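Local structure of methyltransferase type 12 (Clostridium thermocellum, 3JWG) at residues F188-E193 with F198-Q203; Q15-T20 with V108-E113; F164-T167 with T173-V176. The protein probably methylates the 2'-hydroxyl of the 3'-terminal nucleotide of small RNAs with S-adenosyl-L-methionine, this chain being its C-terminal methyltransferase domain. One frame throughout, in Å; residues are numbered along the deposited sequence.

Contact 1: residues F188-E193 with F198-Q203; sequences FLQIGE and FGSPTQ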
ATOM      1  N   PHE A 188      -8.416  -2.917 -11.927  1.00 19.37           N
ATOM      2  CA  PHE A 188      -6.993  -3.230 -11.962  1.00 20.88           C
ATOM      3  C   PHE A 188      -6.178  -2.366 -12.890  1.00 24.03           C
ATOM      4  O   PHE A 188      -6.660  -1.904 -13.929  1.00 24.09           O
ATOM      5  CB  PHE A 188      -6.803  -4.703 -12.338  1.00 20.37           C
ATOM      6  CG  PHE A 188      -7.523  -5.643 -11.424  1.00 20.31           C
ATOM      7  CD1 PHE A 188      -7.051  -5.876 -10.136  1.00 19.14           C
ATOM      8  CD2 PHE A 188      -8.713  -6.244 -11.821  1.00 19.79           C
ATOM      9  CE1 PHE A 188      -7.756  -6.687  -9.259  1.00 19.54           C
ATOM     10  CE2 PHE A 188      -9.428  -7.057 -10.945  1.00 22.18           C
ATOM     11  CZ  PHE A 188      -8.948  -7.279  -9.662  1.00 19.56           C
ATOM     12  N   LEU A 189      -4.929  -2.153 -12.493  1.00 24.82           N
ATOM     13  CA  LEU A 189      -3.991  -1.360 -13.261  1.00 29.08           C
ATOM     14  C   LEU A 189      -2.704  -2.154 -13.457  1.00 32.57           C
ATOM     15  O   LEU A 189      -2.388  -3.067 -12.684  1.00 32.20           O
ATOM     16  CB  LEU A 189      -3.670  -0.048 -12.537  1.00 29.36           C
ATOM     17  CG  LEU A 189      -4.791   0.983 -12.365  1.00 30.55           C
ATOM     18  CD1 LEU A 189      -5.863   0.439 -11.443  1.00 33.30           C
ATOM     19  CD2 LEU A 189      -4.217   2.267 -11.802  1.00 33.02           C
ATOM     20  N   GLN A 190      -1.972  -1.802 -14.504  1.00 35.67           N
ATOM     21  CA  GLN A 190      -0.706  -2.442 -14.818  1.00 39.40           C
ATOM     22  C   GLN A 190       0.363  -1.367 -14.684  1.00 39.73           C
ATOM     23  O   GLN A 190       0.447  -0.457 -15.511  1.00 40.68           O
ATOM     24  CB  GLN A 190      -0.734  -2.988 -16.249  1.00 41.60           C
ATOM     25  CG  GLN A 190      -1.722  -4.125 -16.459  1.00 44.64           C
ATOM     26  CD  GLN A 190      -1.883  -4.502 -17.925  1.00 47.83           C
ATOM     27  OE1 GLN A 190      -2.500  -3.768 -18.706  1.00 48.84           O
ATOM     28  NE2 GLN A 190      -1.322  -5.645 -18.308  1.00 45.75           N
ATOM     29  N   ILE A 191       1.160  -1.453 -13.625  1.00 40.86           N
ATOM     30  CA  ILE A 191       2.219  -0.476 -13.399  1.00 42.93           C
ATOM     31  C   ILE A 191       3.508  -0.950 -14.045  1.00 43.88           C
ATOM     32  O   ILE A 191       3.919  -2.101 -13.867  1.00 42.94           O
ATOM     33  CB  ILE A 191       2.464  -0.233 -11.885  1.00 42.99           C
ATOM     34  CG1 ILE A 191       1.330   0.610 -11.296  1.00 43.05           C
ATOM     35  CG2 ILE A 191       3.788   0.498 -11.676  1.00 43.42           C
ATOM     36  CD1 ILE A 191      -0.049   0.029 -11.492  1.00 42.33           C
ATOM     37  N   GLY A 192       4.142  -0.052 -14.791  1.00 45.23           N
ATOM     38  CA  GLY A 192       5.378  -0.393 -15.467  1.00 47.06           C
ATOM     39  C   GLY A 192       5.096  -0.836 -16.887  1.00 48.11           C
ATOM     40  O   GLY A 192       3.943  -1.061 -17.260  1.00 48.08           O
ATOM     41  N   GLU A 193       6.150  -0.961 -17.684  1.00 49.52           N
ATOM     42  CA  GLU A 193       6.008  -1.381 -19.072  1.00 50.42           C
ATOM     43  C   GLU A 193       5.597  -2.845 -19.159  1.00 48.96           C
ATOM     44  O   GLU A 193       6.104  -3.687 -18.418  1.00 47.86           O
ATOM     45  CB  GLU A 193       7.326  -1.142 -19.817  1.00 52.89           C
ATOM     46  CG  GLU A 193       8.559  -1.572 -19.043  1.00 56.60           C
ATOM     47  CD  GLU A 193       9.845  -1.052 -19.659  1.00 59.90           C
ATOM     48  OE1 GLU A 193      10.152  -1.429 -20.812  1.00 60.72           O
ATOM     49  OE2 GLU A 193      10.546  -0.262 -18.990  1.00 61.33           O
ATOM     50  N   PHE A 198       4.100 -11.735 -20.357  1.00 31.78           N
ATOM     51  CA  PHE A 198       4.477 -11.796 -18.952  1.00 29.65           C
ATOM     52  C   PHE A 198       3.894 -10.651 -18.122  1.00 29.02           C
ATOM     53  O   PHE A 198       3.984 -10.663 -16.896  1.00 26.62           O
ATOM     54  CB  PHE A 198       5.995 -11.805 -18.814  1.00 28.16           C
ATOM     55  CG  PHE A 198       6.663 -12.938 -19.545  1.00 30.76           C
ATOM     56  CD1 PHE A 198       7.114 -12.773 -20.857  1.00 30.93           C
ATOM     57  CD2 PHE A 198       6.835 -14.173 -18.928  1.00 30.02           C
ATOM     58  CE1 PHE A 198       7.728 -13.825 -21.541  1.00 30.31           C
ATOM     59  CE2 PHE A 198       7.447 -15.232 -19.601  1.00 31.25           C
ATOM     60  CZ  PHE A 198       7.895 -15.056 -20.909  1.00 31.32           C
ATOM     61  N   GLY A 199       3.302  -9.670 -18.798  1.00 27.40           N
ATOM     62  CA  GLY A 199       2.715  -8.537 -18.101  1.00 28.25           C
ATOM     63  C   GLY A 199       3.742  -7.550 -17.586  1.00 28.01           C
ATOM     64  O   GLY A 199       4.910  -7.593 -17.976  1.00 30.72           O
ATOM     65  N   SER A 200       3.307  -6.650 -16.707  1.00 28.33           N
ATOM     66  CA  SER A 200       4.193  -5.647 -16.128  1.00 27.32           C
ATOM     67  C   SER A 200       4.765  -6.189 -14.824  1.00 26.18           C
ATOM     68  O   SER A 200       4.276  -7.187 -14.301  1.00 27.07           O
ATOM     69  CB  SER A 200       3.419  -4.345 -15.878  1.00 27.95           C
ATOM     70  OG  SER A 200       2.273  -4.573 -15.073  1.00 30.45           O
ATOM     71  N   PRO A 201       5.805  -5.539 -14.279  1.00 24.85           N
ATOM     72  CA  PRO A 201       6.444  -5.970 -13.030  1.00 25.16           C
ATOM     73  C   PRO A 201       5.551  -5.860 -11.799  1.00 25.39           C
ATOM     74  O   PRO A 201       5.717  -6.600 -10.825  1.00 24.73           O
ATOM     75  CB  PRO A 201       7.650  -5.039 -12.916  1.00 26.19           C
ATOM     76  CG  PRO A 201       7.903  -4.604 -14.337  1.00 26.32           C
ATOM     77  CD  PRO A 201       6.513  -4.381 -14.845  1.00 27.10           C
ATOM     78  N   THR A 202       4.608  -4.930 -11.852  1.00 23.62           N
ATOM     79  CA  THR A 202       3.716  -4.686 -10.730  1.00 22.88           C
ATOM     80  C   THR A 202       2.254  -4.665 -11.135  1.00 20.33           C
ATOM     81  O   THR A 202       1.904  -4.270 -12.249  1.00 20.78           O
ATOM     82  CB  THR A 202       4.063  -3.330 -10.062  1.00 23.15           C
ATOM     83  OG1 THR A 202       5.405  -3.382  -9.571  1.00 26.78           O
ATOM     84  CG2 THR A 202       3.117  -3.027  -8.910  1.00 22.00           C
ATOM     85  N   GLN A 203       1.394  -5.100 -10.225  1.00 18.78           N
ATOM     86  CA  GLN A 203      -0.032  -5.090 -10.482  1.00 17.07           C
ATOM     87  C   GLN A 203      -0.690  -4.315  -9.343  1.00 19.36           C
ATOM     88  O   GLN A 203      -0.216  -4.336  -8.199  1.00 17.07           O
ATOM     89  CB  GLN A 203      -0.585  -6.521 -10.613  1.00 19.87           C
ATOM     90  CG  GLN A 203      -0.289  -7.471  -9.465  1.00 18.97           C
ATOM     91  CD  GLN A 203      -0.759  -8.904  -9.745  1.00 18.34           C
ATOM     92  OE1 GLN A 203      -1.734  -9.131 -10.472  1.00 16.05           O
ATOM     93  NE2 GLN A 203      -0.080  -9.875  -9.138  1.00 16.91           N
TER

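Contact 2: residues Q15-T20 with V108-E113; sequences QQRLGT and VIEVIE. With MG (magnesium ion), chain B.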
ATOM      1  N   GLN A  15      10.161   4.606  -7.730  1.00 57.31           N
ATOM      2  CA  GLN A  15       9.715   5.989  -7.657  1.00 54.59           C
ATOM      3  C   GLN A  15       8.541   6.214  -8.602  1.00 51.92           C
ATOM      4  O   GLN A  15       7.648   7.008  -8.316  1.00 51.06           O
ATOM      5  CB  GLN A  15      10.871   6.930  -8.013  1.00 56.49           C
ATOM      6  CG  GLN A  15      10.483   8.396  -8.140  1.00 58.87           C
ATOM      7  CD  GLN A  15       9.744   8.919  -6.920  1.00 60.86           C
ATOM      8  OE1 GLN A  15      10.258   8.875  -5.799  1.00 61.03           O
ATOM      9  NE2 GLN A  15       8.529   9.420  -7.134  1.00 60.45           N
ATOM     10  N   GLN A  16       8.544   5.508  -9.729  1.00 48.84           N
ATOM     11  CA  GLN A  16       7.469   5.634 -10.704  1.00 46.16           C
ATOM     12  C   GLN A  16       6.240   4.918 -10.161  1.00 42.90           C
ATOM     13  O   GLN A  16       5.115   5.391 -10.324  1.00 42.51           O
ATOM     14  CB  GLN A  16       7.887   5.014 -12.045  1.00 47.54           C
ATOM     15  CG  GLN A  16       7.051   5.450 -13.255  1.00 48.57           C
ATOM     16  CD  GLN A  16       5.648   4.860 -13.278  1.00 49.91           C
ATOM     17  OE1 GLN A  16       5.469   3.642 -13.233  1.00 50.95           O
ATOM     18  NE2 GLN A  16       4.642   5.726 -13.363  1.00 50.53           N
ATOM     19  N   ARG A  17       6.464   3.777  -9.512  1.00 38.91           N
ATOM     20  CA  ARG A  17       5.373   2.994  -8.937  1.00 35.74           C
ATOM     21  C   ARG A  17       4.663   3.789  -7.849  1.00 31.61           C
ATOM     22  O   ARG A  17       3.432   3.853  -7.807  1.00 28.48           O
ATOM     23  CB  ARG A  17       5.906   1.696  -8.328  1.00 38.40           C
ATOM     24  CG  ARG A  17       4.840   0.879  -7.602  1.00 42.12           C
ATOM     25  CD  ARG A  17       5.457  -0.182  -6.699  1.00 46.46           C
ATOM     26  NE  ARG A  17       6.331   0.415  -5.691  1.00 50.74           N
ATOM     27  CZ  ARG A  17       6.980  -0.272  -4.758  1.00 52.47           C
ATOM     28  NH1 ARG A  17       6.855  -1.593  -4.696  1.00 54.18           N
ATOM     29  NH2 ARG A  17       7.759   0.361  -3.888  1.00 53.34           N
ATOM     30  N   LEU A  18       5.453   4.380  -6.959  1.00 27.47           N
ATOM     31  CA  LEU A  18       4.905   5.170  -5.868  1.00 24.73           C
ATOM     32  C   LEU A  18       4.220   6.406  -6.427  1.00 23.44           C
ATOM     33  O   LEU A  18       3.190   6.833  -5.911  1.00 21.43           O
ATOM     34  CB  LEU A  18       6.015   5.577  -4.902  1.00 23.42           C
ATOM     35  CG  LEU A  18       6.780   4.407  -4.283  1.00 24.81           C
ATOM     36  CD1 LEU A  18       7.799   4.933  -3.286  1.00 25.45           C
ATOM     37  CD2 LEU A  18       5.810   3.456  -3.603  1.00 25.07           C
ATOM     38  N   GLY A  19       4.801   6.975  -7.480  1.00 22.23           N
ATOM     39  CA  GLY A  19       4.218   8.154  -8.097  1.00 20.11           C
ATOM     40  C   GLY A  19       2.827   7.848  -8.612  1.00 19.49           C
ATOM     41  O   GLY A  19       1.930   8.690  -8.546  1.00 19.21           O
ATOM     42  N   THR A  20       2.648   6.636  -9.128  1.00 17.49           N
ATOM     43  CA  THR A  20       1.355   6.207  -9.644  1.00 18.10           C
ATOM     44  C   THR A  20       0.345   6.155  -8.497  1.00 16.73           C
ATOM     45  O   THR A  20      -0.795   6.581  -8.646  1.00 15.30           O
ATOM     46  CB  THR A  20       1.442   4.811 -10.281  1.00 20.46           C
ATOM     47  OG1 THR A  20       2.327   4.854 -11.410  1.00 23.06           O
ATOM     48  CG2 THR A  20       0.067   4.351 -10.725  1.00 21.94           C
ATOM     49  N   VAL A 108      -1.621   0.011   0.439  1.00 13.79           N
ATOM     50  CA  VAL A 108      -1.028  -1.250   0.856  1.00 14.86           C
ATOM     51  C   VAL A 108      -0.008  -1.646  -0.207  1.00 15.46           C
ATOM     52  O   VAL A 108      -0.364  -2.207  -1.241  1.00 16.55           O
ATOM     53  CB  VAL A 108      -2.127  -2.335   0.947  1.00 13.54           C
ATOM     54  CG1 VAL A 108      -1.547  -3.644   1.454  1.00 14.97           C
ATOM     55  CG2 VAL A 108      -3.254  -1.846   1.857  1.00 14.47           C
ATOM     56  N   ILE A 109       1.258  -1.338   0.048  1.00 16.17           N
ATOM     57  CA  ILE A 109       2.320  -1.628  -0.905  1.00 19.00           C
ATOM     58  C   ILE A 109       3.338  -2.605  -0.318  1.00 19.13           C
ATOM     59  O   ILE A 109       3.845  -2.399   0.778  1.00 19.73           O
ATOM     60  CB  ILE A 109       3.037  -0.322  -1.310  1.00 19.58           C
ATOM     61  CG1 ILE A 109       1.998   0.710  -1.755  1.00 20.04           C
ATOM     62  CG2 ILE A 109       4.057  -0.597  -2.416  1.00 22.30           C
ATOM     63  CD1 ILE A 109       2.562   2.088  -2.004  1.00 22.02           C
ATOM     64  N   GLU A 110       3.624  -3.674  -1.054  1.00 20.59           N
ATOM     65  CA  GLU A 110       4.575  -4.689  -0.612  1.00 23.47           C
ATOM     66  C   GLU A 110       4.223  -5.242   0.765  1.00 22.20           C
ATOM     67  O   GLU A 110       5.059  -5.296   1.674  1.00 23.84           O
ATOM     68  CB  GLU A 110       5.989  -4.107  -0.618  1.00 28.24           C
ATOM     69  CG  GLU A 110       6.368  -3.530  -1.976  1.00 35.73           C
ATOM     70  CD  GLU A 110       7.805  -3.051  -2.044  1.00 40.37           C
ATOM     71  OE1 GLU A 110       8.237  -2.304  -1.137  1.00 42.98           O
ATOM     72  OE2 GLU A 110       8.499  -3.416  -3.015  1.00 43.08           O
ATOM     73  N   VAL A 111       2.969  -5.661   0.908  1.00 18.47           N
ATOM     74  CA  VAL A 111       2.487  -6.216   2.161  1.00 16.55           C
ATOM     75  C   VAL A 111       1.856  -7.594   2.013  1.00 16.10           C
ATOM     76  O   VAL A 111       2.342  -8.561   2.597  1.00 14.62           O
ATOM     77  CB  VAL A 111       1.414  -5.302   2.830  1.00 18.28           C
ATOM     78  CG1 VAL A 111       0.810  -6.008   4.037  1.00 17.28           C
ATOM     79  CG2 VAL A 111       2.026  -3.978   3.264  1.00 17.82           C
ATOM     80  N   ILE A 112       0.786  -7.683   1.217  1.00 16.06           N
ATOM     81  CA  ILE A 112       0.047  -8.936   1.092  1.00 14.76           C
ATOM     82  C   ILE A 112       0.820 -10.153   0.625  1.00 15.84           C
ATOM     83  O   ILE A 112       0.516 -11.263   1.054  1.00 15.85           O
ATOM     84  CB  ILE A 112      -1.232  -8.794   0.201  1.00 14.99           C
ATOM     85  CG1 ILE A 112      -0.855  -8.480  -1.247  1.00 15.87           C
ATOM     86  CG2 ILE A 112      -2.142  -7.718   0.763  1.00 14.89           C
ATOM     87  CD1 ILE A 112      -2.039  -8.499  -2.188  1.00 18.50           C
ATOM     88  N   GLU A 113       1.813  -9.964  -0.241  1.00 13.93           N
ATOM     89  CA  GLU A 113       2.581 -11.108  -0.723  1.00 15.97           C
ATOM     90  C   GLU A 113       3.476 -11.711   0.368  1.00 17.43           C
ATOM     91  O   GLU A 113       4.094 -12.749   0.156  1.00 17.99           O
ATOM     92  CB  GLU A 113       3.433 -10.716  -1.936  1.00 16.53           C
ATOM     93  CG  GLU A 113       4.495  -9.669  -1.644  1.00 18.45           C
ATOM     94  CD  GLU A 113       3.998  -8.243  -1.831  1.00 19.05           C
ATOM     95  OE1 GLU A 113       2.769  -8.013  -1.791  1.00 16.86           O
ATOM     96  OE2 GLU A 113       4.849  -7.351  -2.009  1.00 19.13           O
TER
HETATM   97 MG    MG B 220       4.368  -0.466   1.970  1.00 24.24          MG
HETATM   98  O   HOH W   1       2.025  -0.044   2.355  1.00 15.00           O
HETATM   99  O   HOH W   2       4.548   2.011   1.403  1.00 17.75           O
HETATM  100  O   HOH W   3       6.813  -0.216   1.325  1.00 36.50           O

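Contact 3: residues F164-T167 with T173-V176; sequences FEWT and TWAV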
ATOM      1  N   PHE A 164       6.754 -16.510  -3.602  1.00 19.62           N
ATOM      2  CA  PHE A 164       5.661 -15.976  -2.816  1.00 24.02           C
ATOM      3  C   PHE A 164       4.942 -14.788  -3.426  1.00 21.17           C
ATOM      4  O   PHE A 164       4.011 -14.245  -2.829  1.00 23.32           O
ATOM      5  CB  PHE A 164       6.135 -15.679  -1.397  1.00 30.52           C
ATOM      6  CG  PHE A 164       6.021 -16.866  -0.487  1.00 39.53           C
ATOM      7  CD1 PHE A 164       6.744 -16.939   0.694  1.00 44.37           C
ATOM      8  CD2 PHE A 164       5.170 -17.917  -0.817  1.00 42.45           C
ATOM      9  CE1 PHE A 164       6.616 -18.039   1.527  1.00 46.68           C
ATOM     10  CE2 PHE A 164       5.036 -19.016   0.008  1.00 44.99           C
ATOM     11  CZ  PHE A 164       5.758 -19.078   1.178  1.00 47.98           C
ATOM     12  N   GLU A 165       5.360 -14.396  -4.624  1.00 19.37           N
ATOM     13  CA  GLU A 165       4.678 -13.315  -5.320  1.00 18.54           C
ATOM     14  C   GLU A 165       3.450 -13.970  -5.947  1.00 18.21           C
ATOM     15  O   GLU A 165       3.440 -15.179  -6.206  1.00 16.70           O
ATOM     16  CB  GLU A 165       5.561 -12.709  -6.409  1.00 17.55           C
ATOM     17  CG  GLU A 165       6.878 -12.210  -5.874  1.00 21.79           C
ATOM     18  CD  GLU A 165       7.706 -11.481  -6.903  1.00 22.61           C
ATOM     19  OE1 GLU A 165       7.593 -11.789  -8.109  1.00 22.87           O
ATOM     20  OE2 GLU A 165       8.495 -10.607  -6.491  1.00 26.95           O
ATOM     21  N   TRP A 166       2.424 -13.170  -6.191  1.00 15.64           N
ATOM     22  CA  TRP A 166       1.181 -13.666  -6.755  1.00 14.56           C
ATOM     23  C   TRP A 166       1.129 -13.456  -8.250  1.00 15.90           C
ATOM     24  O   TRP A 166       1.673 -12.477  -8.760  1.00 14.67           O
ATOM     25  CB  TRP A 166      -0.001 -12.925  -6.130  1.00 15.43           C
ATOM     26  CG  TRP A 166      -0.138 -13.068  -4.647  1.00 16.34           C
ATOM     27  CD1 TRP A 166       0.760 -13.631  -3.778  1.00 16.11           C
ATOM     28  CD2 TRP A 166      -1.252 -12.640  -3.853  1.00 16.19           C
ATOM     29  NE1 TRP A 166       0.269 -13.580  -2.490  1.00 17.40           N
ATOM     30  CE2 TRP A 166      -0.964 -12.977  -2.509  1.00 17.32           C
ATOM     31  CE3 TRP A 166      -2.466 -12.006  -4.148  1.00 18.23           C
ATOM     32  CZ2 TRP A 166      -1.849 -12.701  -1.464  1.00 15.99           C
ATOM     33  CZ3 TRP A 166      -3.349 -11.731  -3.107  1.00 18.87           C
ATOM     34  CH2 TRP A 166      -3.034 -12.080  -1.778  1.00 19.67           C
ATOM     35  N   THR A 167       0.468 -14.376  -8.951  1.00 15.18           N
ATOM     36  CA  THR A 167       0.310 -14.244 -10.396  1.00 16.34           C
ATOM     37  C   THR A 167      -0.825 -13.240 -10.579  1.00 15.86           C
ATOM     38  O   THR A 167      -1.490 -12.861  -9.612  1.00 14.60           O
ATOM     39  CB  THR A 167      -0.119 -15.568 -11.068  1.00 13.53           C
ATOM     40  OG1 THR A 167      -1.360 -16.009 -10.503  1.00 17.59           O
ATOM     41  CG2 THR A 167       0.950 -16.658 -10.871  1.00 16.28           C
ATOM     42  N   THR A 173      -8.251 -12.707  -8.629  1.00 19.79           N
ATOM     43  CA  THR A 173      -9.233 -13.590  -8.009  1.00 23.27           C
ATOM     44  C   THR A 173      -9.410 -13.168  -6.549  1.00 21.81           C
ATOM     45  O   THR A 173     -10.533 -13.069  -6.043  1.00 20.87           O
ATOM     46  CB  THR A 173      -8.766 -15.060  -8.055  1.00 23.34           C
ATOM     47  OG1 THR A 173      -8.612 -15.464  -9.422  1.00 25.37           O
ATOM     48  CG2 THR A 173      -9.785 -15.968  -7.369  1.00 26.13           C
ATOM     49  N   TRP A 174      -8.287 -12.923  -5.881  1.00 20.56           N
ATOM     50  CA  TRP A 174      -8.293 -12.492  -4.488  1.00 17.79           C
ATOM     51  C   TRP A 174      -9.008 -11.151  -4.346  1.00 16.73           C
ATOM     52  O   TRP A 174      -9.866 -10.981  -3.483  1.00 18.25           O
ATOM     53  CB  TRP A 174      -6.860 -12.340  -3.974  1.00 17.55           C
ATOM     54  CG  TRP A 174      -6.788 -11.682  -2.631  1.00 17.09           C
ATOM     55  CD1 TRP A 174      -7.005 -12.268  -1.415  1.00 18.30           C
ATOM     56  CD2 TRP A 174      -6.515 -10.299  -2.369  1.00 18.41           C
ATOM     57  NE1 TRP A 174      -6.882 -11.338  -0.412  1.00 18.95           N
ATOM     58  CE2 TRP A 174      -6.582 -10.120  -0.968  1.00 19.18           C
ATOM     59  CE3 TRP A 174      -6.220  -9.193  -3.182  1.00 18.07           C
ATOM     60  CZ2 TRP A 174      -6.366  -8.876  -0.357  1.00 17.30           C
ATOM     61  CZ3 TRP A 174      -6.003  -7.950  -2.572  1.00 17.98           C
ATOM     62  CH2 TRP A 174      -6.078  -7.807  -1.176  1.00 18.33           C
ATOM     63  N   ALA A 175      -8.639 -10.196  -5.190  1.00 15.54           N
ATOM     64  CA  ALA A 175      -9.238  -8.866  -5.143  1.00 16.80           C
ATOM     65  C   ALA A 175     -10.752  -8.891  -5.353  1.00 18.43           C
ATOM     66  O   ALA A 175     -11.497  -8.260  -4.603  1.00 17.12           O
ATOM     67  CB  ALA A 175      -8.592  -7.966  -6.175  1.00 15.55           C
ATOM     68  N   VAL A 176     -11.200  -9.611  -6.376  1.00 19.96           N
ATOM     69  CA  VAL A 176     -12.627  -9.705  -6.671  1.00 21.70           C
ATOM     70  C   VAL A 176     -13.409 -10.294  -5.499  1.00 21.15           C
ATOM     71  O   VAL A 176     -14.496  -9.812  -5.166  1.00 20.54           O
ATOM     72  CB  VAL A 176     -12.880 -10.564  -7.943  1.00 21.90           C
ATOM     73  CG1 VAL A 176     -14.375 -10.844  -8.106  1.00 22.67           C
ATOM     74  CG2 VAL A 176     -12.348  -9.833  -9.168  1.00 21.91           C
TER

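Contact 1: residues F188-E193 with F198-Q203
Ile191 and Thr202 face each other as an antiparallel hydrogen-bonded pair where the hairpin of strands 184-191 and 202-209 runs into its connecting loop, and the tight part of the contact is built round them. Ile191 N donates to Thr202 O over 3.2 Å, a somewhat bent bond (144° at the hydrogen) that arrives from above the carbonyl plane. Ser200 OG takes the opposite face of that plane, 2.9 Å from Thr202 O, so the oxygen is gripped by two donors. The Ser200 hydroxyl gets there because OG lies between the backbone N and the carbonyl carbon (chi1 55°). Beside this, Ile191 CB rests 3.9 Å from Thr202 CB, with the two branched side chains on one face of the sheet. Ile191 O is not bonded back to the Thr202 strand; it meets Ser200 CB at a close 3.1 Å.

One step back, Gln190 and Gln203 form a non-hydrogen-bonded pair on the opposite face. Here the Gln190 chain runs out extended on the exposed side, and CB alone touches Ser200 OG. Toward the loop the pairing dissolves: Gly192 has a positive phi (94°), and Glu193 points its CB away from the partner segment. Glu193 O, buried here, finds only a CA-H...O contact from Ser200 CA at 3.6 Å.

Strand 184-191 is outermost on this side of the sheet, and strand 202-209 separates it from strand 135-141. Thr202 packs on Ser139 of that third strand, and the Gln203 amide donates to Pro141 O. Ile191 meets Gln16, Arg17 and Thr20 of helix 13-27.

Contact 2: residues Q15-T20 with V108-E113
Arg17 reaches from helix 13-27 to Glu110, just past the end of strand 105-109, and this salt bridge is the polar part of the contact. Arg17 NH1 donates to Glu110 OE2 at 3.0 Å along a nearly straight path, 164° at the hydrogen. The two flat groups stand perpendicular: the oxygen lies in the guanidinium plane, at its edge, but is itself met from well above the carboxylate plane. That leaves a single bond rather than a two-pronged pair, since Arg17 NH2 is 3.9 Å from Glu110 OE1. Arg17 starts extended and then bends at chi3 (59°), which swings its head across toward the strand end.

The apolar contacts all involve Ile109. Its CG2 branch sits over the centre of one guanidinium face, 3.7 Å from Arg17 NH1, so one residue covers the face while its neighbour Glu110 holds the edge. The other branch goes to Leu18, whose side chain ends close to it: Leu18 CD2 and Ile109 CD1 are 3.9 Å apart. Leu43 and Leu46 of helix 42-48 continue this greasy patch.

Metal coordination falls to the backbone. Ile109 O binds the magnesium ion at 2.3 Å, Gly37 O is the second protein ligand, and three waters join them. One of these, 2.4 Å from the magnesium, also accepts from Ile109 N at 2.8 Å, so both backbone polar atoms of Ile109 face the site.

Gly37 and Ile109 follow or end adjacent parallel strands, 32-36 and 105-109. A cleft at the carboxyl ends of these central strands is the hallmark of the Rossmann-like methyltransferases, where S-adenosylmethionine usually binds.

Contact 3: residues F164-T167 with T173-V176
A T-shaped (edge-to-face) pair of indoles, Trp166 against Trp174, makes this surface contact between the loop leading into helix 168-182 and the second turn of that helix. Trp166 presents its benzo edge, chiefly CZ3, to one face of Trp174. The six-membered ring of Trp166 and the five-membered ring of Trp174 have centroids 4.9 Å apart and planes inclined at 76°. CZ3 does not strike the middle of the indole but an area offset toward its rim: it lies 3.5 Å from Trp174 CG and 3.7 Å from Trp174 CB. Trp166 CH2 follows alongside, 3.9 Å from Trp174 CG. On the helix, CG of Trp174 anti to the backbone N (chi1 170°) carries the indole toward the loop, and chi2 near 80° turns its face to the incoming edge.

Leu120 of helix 117-131 touches both indoles, and Phe207 of strand 202-209 packs on Trp174. Next in sequence after Trp166, Thr167 is the N-cap of helix 168-182: its hydroxyl caps a backbone N and its own N is bonded to Glu170 OE1, a capping box.

With ring C-H groups directed at a pi face, the attraction is dispersive and weakly electrostatic, and no hydrogen bond forms between the two segments. The indole N-H of Trp174 is spent elsewhere, on Glu124 OE2, a bond that should fix the rotation of the ring whose face receives Trp166.

Contact 2 lies about 5 Å from the centre of the chain, yet is only partly buried, with Glu110 exposed; contacts 1 and 3 lie about 15 Å out, contact 1 partly buried and contact 3 at the surface. Contact 2 combines charge, metal and aliphatic packing at the central strand ends, contact 1 one backbone bond, a serine hydroxyl and Ile191-Thr202 packing at the sheet margin, and contact 3 is aromatic. Helix 13-27 ties contacts 1 and 2 through Ile191 CG2 and Arg17 CA, 4.0 Å apart. Phe188 on Ala175 joins contacts 1 and 3, as does the Gln203 amide, weakly bonded to Thr167 O. Ile112 CD1, 3.6 Å from Trp166 CZ3, joins contacts 2 and 3.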